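Local coordinates for protein R.Ecl18kI (Enterobacter cloacae, PDB 2GB7) that recognises the double-stranded DNA sequence 5'-CCNGG-3' and cuts it before the first C as a type II restriction endonuclease, flipping nucleotides as it binds, at residues 38-41 with 42-46; 251-254 with 255-259. The protein carries 1 engineered substitution. One frame throughout, in Å; residues are numbered along the deposited sequence.

Interaction 1: 38-41 with 42-46; sequences DQKN and SDYFL
Lys-40 folds over the ring of Tyr-44 and ends with its ammonium group on one face of it. NZ lies 3.4 Å from the centroid of the Tyr-44 ring, 20° off the ring normal, which makes a cation-pi contact, and it is displaced from the centre toward CE1. Two bends bring it there: the lysine chain bends at chi2 and again at chi4, so that it curls back over the ring. On the way CG of Lys-40 passes over the same face, 4.3 Å from the Tyr-44 centroid, and adds a CH-pi contact.

The next residue along, Asn-41, caps the helix. Its CG sits between the backbone N and the carbonyl carbon (chi1 73°), and from there OD1 reaches forward over the first turn to take the N-H of Tyr-44 at 3.1 Å. The donor is tilted out of the carbonyl plane. A second, weak bond runs from the same Tyr-44 N to the main-chain O of Asn-41, so one N-H is shared between two acceptors of one residue. Across the cap, CB of Asp-43 packs 3.7 Å from Asn-41 OD1.

Phe-45 brings the edge of its ring to the main chain, with CD2 3.3 Å from Asn-41 O and CE2 close to Lys-40 O, while CE2 also touches Lys-40 CB at 3.7 Å. Tyr-44 CD2 lies over the centre of one face of the Phe-45 ring, and Tyr-52 packs edge-to-face with Phe-45. The bond from Tyr-44 N to Asn-41 OD1 is an asparagine N-cap of the short surface helix 42-47, and beside it a lysine-tyrosine cation-pi pair bridges loop and helix.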
loop_
_atom_site.group_PDB
_atom_site.type_symbol
_atom_site.label_atom_id
_atom_site.label_comp_id
_atom_site.label_asym_id
_atom_site.label_seq_id
_atom_site.Cartn_x
_atom_site.Cartn_y
_atom_site.Cartn_z
ATOM N N ASP F 38 30.433 12.396 -0.280
ATOM C CA ASP F 38 31.105 12.208 0.992
ATOM C C ASP F 38 32.227 13.213 1.214
ATOM O O ASP F 38 32.887 13.170 2.238
ATOM C CB ASP F 38 31.609 10.771 1.157
ATOM C CG ASP F 38 32.699 10.390 0.142
ATOM O OD1 ASP F 38 32.704 10.881 -1.009
ATOM O OD2 ASP F 38 33.564 9.583 0.530
ATOM N N GLN F 39 32.461 14.082 0.233
ATOM C CA GLN F 39 33.494 15.101 0.372
ATOM C C GLN F 39 32.956 16.529 0.361
ATOM O O GLN F 39 33.715 17.496 0.511
ATOM C CB GLN F 39 34.580 14.900 -0.685
ATOM C CG GLN F 39 35.522 13.729 -0.366
ATOM C CD GLN F 39 36.043 13.780 1.083
ATOM O OE1 GLN F 39 35.774 12.881 1.886
ATOM N NE2 GLN F 39 36.776 14.837 1.415
ATOM N N LYS F 40 31.643 16.650 0.210
ATOM C CA LYS F 40 30.975 17.952 0.160
ATOM C C LYS F 40 30.736 18.476 1.549
ATOM O O LYS F 40 30.456 17.707 2.477
ATOM C CB LYS F 40 29.630 17.837 -0.570
ATOM C CG LYS F 40 29.755 17.383 -2.055
ATOM C CD LYS F 40 30.444 18.487 -2.860
ATOM C CE LYS F 40 30.243 18.318 -4.343
ATOM N NZ LYS F 40 28.790 18.349 -4.650
ATOM N N ASN F 41 30.842 19.802 1.680
ATOM C CA ASN F 41 30.566 20.444 2.955
ATOM C C ASN F 41 29.070 20.591 3.222
ATOM O O ASN F 41 28.238 20.282 2.369
ATOM C CB ASN F 41 31.320 21.784 3.074
ATOM C CG ASN F 41 30.735 22.897 2.213
ATOM O OD1 ASN F 41 29.809 22.703 1.435
ATOM N ND2 ASN F 41 31.308 24.091 2.353
ATOM N N SER F 42 28.736 21.035 4.422
ATOM C CA SER F 42 27.347 21.103 4.845
ATOM C C SER F 42 26.579 22.092 3.987
ATOM O O SER F 42 25.427 21.846 3.647
ATOM C CB SER F 42 27.269 21.439 6.328
ATOM O OG SER F 42 28.014 22.607 6.626
ATOM N N ASP F 43 27.219 23.197 3.597
ATOM C CA ASP F 43 26.549 24.187 2.754
ATOM C C ASP F 43 26.036 23.577 1.459
ATOM O O ASP F 43 24.957 23.953 0.976
ATOM C CB ASP F 43 27.469 25.375 2.449
ATOM C CG ASP F 43 27.558 26.353 3.598
ATOM O OD1 ASP F 43 26.795 26.248 4.589
ATOM O OD2 ASP F 43 28.414 27.261 3.508
ATOM N N TYR F 44 26.789 22.632 0.894
ATOM C CA TYR F 44 26.332 21.948 -0.319
ATOM C C TYR F 44 24.948 21.308 -0.148
ATOM O O TYR F 44 24.075 21.463 -0.996
ATOM C CB TYR F 44 27.329 20.888 -0.817
ATOM C CG TYR F 44 26.695 20.046 -1.907
ATOM C CD1 TYR F 44 26.585 20.516 -3.226
ATOM C CD2 TYR F 44 26.112 18.829 -1.596
ATOM C CE1 TYR F 44 25.931 19.742 -4.206
ATOM C CE2 TYR F 44 25.472 18.059 -2.558
ATOM C CZ TYR F 44 25.383 18.512 -3.848
ATOM O OH TYR F 44 24.718 17.690 -4.747
ATOM N N PHE F 45 24.779 20.582 0.943
ATOM C CA PHE F 45 23.543 19.865 1.196
ATOM C C PHE F 45 22.420 20.825 1.560
ATOM O O PHE F 45 21.266 20.607 1.219
ATOM C CB PHE F 45 23.780 18.841 2.295
ATOM C CG PHE F 45 24.722 17.761 1.879
ATOM C CD1 PHE F 45 24.241 16.649 1.171
ATOM C CD2 PHE F 45 26.081 17.840 2.168
ATOM C CE1 PHE F 45 25.119 15.644 0.761
ATOM C CE2 PHE F 45 26.967 16.813 1.765
ATOM C CZ PHE F 45 26.480 15.727 1.046
ATOM N N LEU F 46 22.784 21.890 2.263
ATOM C CA LEU F 46 21.819 22.868 2.704
ATOM C C LEU F 46 21.237 23.542 1.482
ATOM O O LEU F 46 20.031 23.811 1.421
ATOM C CB LEU F 46 22.531 23.892 3.610
ATOM C CG LEU F 46 21.745 25.002 4.283
ATOM C CD1 LEU F 46 20.499 24.435 4.975
ATOM C CD2 LEU F 46 22.665 25.689 5.281
#

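Interaction 2: 251-254 with 255-259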
loop_
_atom_site.group_PDB
_atom_site.type_symbol
_atom_site.label_atom_id
_atom_site.label_comp_id
_atom_site.label_asym_id
_atom_site.label_seq_id
_atom_site.Cartn_x
_atom_site.Cartn_y
_atom_site.Cartn_z
ATOM N N MET F 251 12.750 22.958 3.718
ATOM C CA MET F 251 12.880 22.050 4.849
ATOM C C MET F 251 14.262 22.109 5.470
ATOM O O MET F 251 14.389 22.175 6.690
ATOM C CB MET F 251 12.549 20.604 4.462
ATOM C CG MET F 251 12.478 19.721 5.701
ATOM S SD MET F 251 12.085 18.018 5.231
ATOM C CE MET F 251 13.664 17.492 4.623
ATOM N N LEU F 252 15.305 22.070 4.643
ATOM C CA LEU F 252 16.679 22.103 5.158
ATOM C C LEU F 252 17.004 23.411 5.870
ATOM O O LEU F 252 17.695 23.429 6.891
ATOM C CB LEU F 252 17.683 21.829 4.048
ATOM C CG LEU F 252 18.075 20.361 3.897
ATOM C CD1 LEU F 252 18.969 19.920 5.068
ATOM C CD2 LEU F 252 16.854 19.376 3.798
ATOM N N GLN F 253 16.480 24.491 5.340
ATOM C CA GLN F 253 16.679 25.787 5.970
ATOM C C GLN F 253 16.046 25.777 7.365
ATOM O O GLN F 253 16.664 26.210 8.342
ATOM C CB GLN F 253 16.071 26.872 5.112
ATOM C CG GLN F 253 16.388 28.246 5.649
ATOM C CD GLN F 253 17.904 28.520 5.725
ATOM O OE1 GLN F 253 18.667 28.155 4.823
ATOM N NE2 GLN F 253 18.334 29.186 6.805
ATOM N N SER F 254 14.830 25.246 7.458
ATOM C CA SER F 254 14.151 25.150 8.757
ATOM C C SER F 254 14.923 24.229 9.707
ATOM O O SER F 254 15.109 24.554 10.881
ATOM C CB SER F 254 12.722 24.645 8.540
ATOM O OG SER F 254 11.995 25.653 7.848
ATOM N N ALA F 255 15.434 23.110 9.189
ATOM C CA ALA F 255 16.164 22.169 10.045
ATOM C C ALA F 255 17.427 22.799 10.567
ATOM O O ALA F 255 17.778 22.638 11.734
ATOM C CB ALA F 255 16.500 20.869 9.282
ATOM N N MET F 256 18.093 23.557 9.705
ATOM C CA MET F 256 19.358 24.168 10.061
ATOM C C MET F 256 19.101 25.221 11.120
ATOM O O MET F 256 19.827 25.292 12.120
ATOM C CB MET F 256 20.002 24.797 8.836
ATOM C CG MET F 256 21.391 25.337 9.105
ATOM S SD MET F 256 22.565 24.110 9.714
ATOM C CE MET F 256 23.865 25.187 10.343
ATOM N N GLU F 257 18.031 25.989 10.942
ATOM C CA GLU F 257 17.717 27.038 11.930
ATOM C C GLU F 257 17.395 26.441 13.286
ATOM O O GLU F 257 17.861 26.967 14.300
ATOM C CB GLU F 257 16.579 27.942 11.465
ATOM C CG GLU F 257 16.932 28.746 10.244
ATOM C CD GLU F 257 15.720 29.344 9.537
ATOM O OE1 GLU F 257 14.563 28.936 9.828
ATOM O OE2 GLU F 257 15.941 30.220 8.676
ATOM N N LEU F 258 16.623 25.348 13.310
ATOM C CA LEU F 258 16.282 24.694 14.587
ATOM C C LEU F 258 17.501 24.027 15.197
ATOM O O LEU F 258 17.681 24.065 16.408
ATOM C CB LEU F 258 15.162 23.658 14.425
ATOM C CG LEU F 258 13.759 24.203 14.201
ATOM C CD1 LEU F 258 12.827 23.088 13.734
ATOM C CD2 LEU F 258 13.191 24.906 15.444
ATOM N N SER F 259 18.355 23.445 14.357
ATOM C CA SER F 259 19.558 22.764 14.820
ATOM C C SER F 259 20.503 23.683 15.598
ATOM O O SER F 259 21.153 23.247 16.549
ATOM C CB SER F 259 20.297 22.128 13.641
ATOM O OG SER F 259 21.092 23.083 12.968
HETATM O O HOH W 1 13.131 26.780 11.630
HETATM O O HOH W 2 11.455 28.310 9.164
#
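Gln-253 and Glu-257 lie one turn apart, and their side chains meet at an angle: the amide and carboxylate planes are 73° apart. NE2 of Gln-253 donates to OE2 of Glu-257 at 3.2 Å along a nearly straight N-H...O line (166°). The acceptor lies close to the amide plane, yet the amide approaches from above the carboxylate plane. The glutamine bends at chi2 (59°), which turns its amide along the helix toward Glu-257, whereas the glutamate runs extended beyond CG. Its CG rests 3.2 Å from Gln-253 O, the same carbonyl that accepts the backbone N-H of Glu-257.

The other carboxylate oxygen is held by water. One water donates to both Glu-257 OE1 and Ser-254 O, so this carbonyl serves the water as well as the N-H of Leu-258. A second water donates to Glu-257 OE1 at 3.2 Å and is hydrogen-bonded to Ser-254 OG at 3.0 Å. The carboxylate is thereby tied directly to Gln-253 and through solvent to Ser-254, which should favour its charged form.

Regular i to i+4 backbone bonds continue beneath this polar face, and Met-256 CB packs 3.3 Å from Leu-252 O. Near the helix end, Ser-259 OG donates to Met-256 O at 2.7 Å.

Other faces of helix 248-259 meet the body of the protein. Met-251, Ala-255 and Leu-258 pack on strand 177-181 through Ile-179 and Met-177, Leu-252 and Ala-255 on helix 102-134 through Met-132, and Leu-252, Gln-253 and Met-256 against Leu-46 of helix 42-47.

Interaction 1 comes first along the chain, at the start of helix 42-47; interaction 2 follows some 200 residues later on helix 248-259, just after strand 245-247 at one margin of the mixed sheet. Their centres are nevertheless only 15 Å apart, and the two helices touch: Leu-46 CD1 lies 3.5 Å from Leu-252 O and 3.9 Å from Met-256 CB. Helix 42-47 thus packs through Leu-46 on helix 248-259, whose other contacts reach strand 177-181 and helix 102-134. Both contacts stand off the bound DNA, about 16 and 14 Å at the nearest atoms; their shared packing brings helix 42-47 against a helix that lies on the sheet of the PDDEXK-type nuclease.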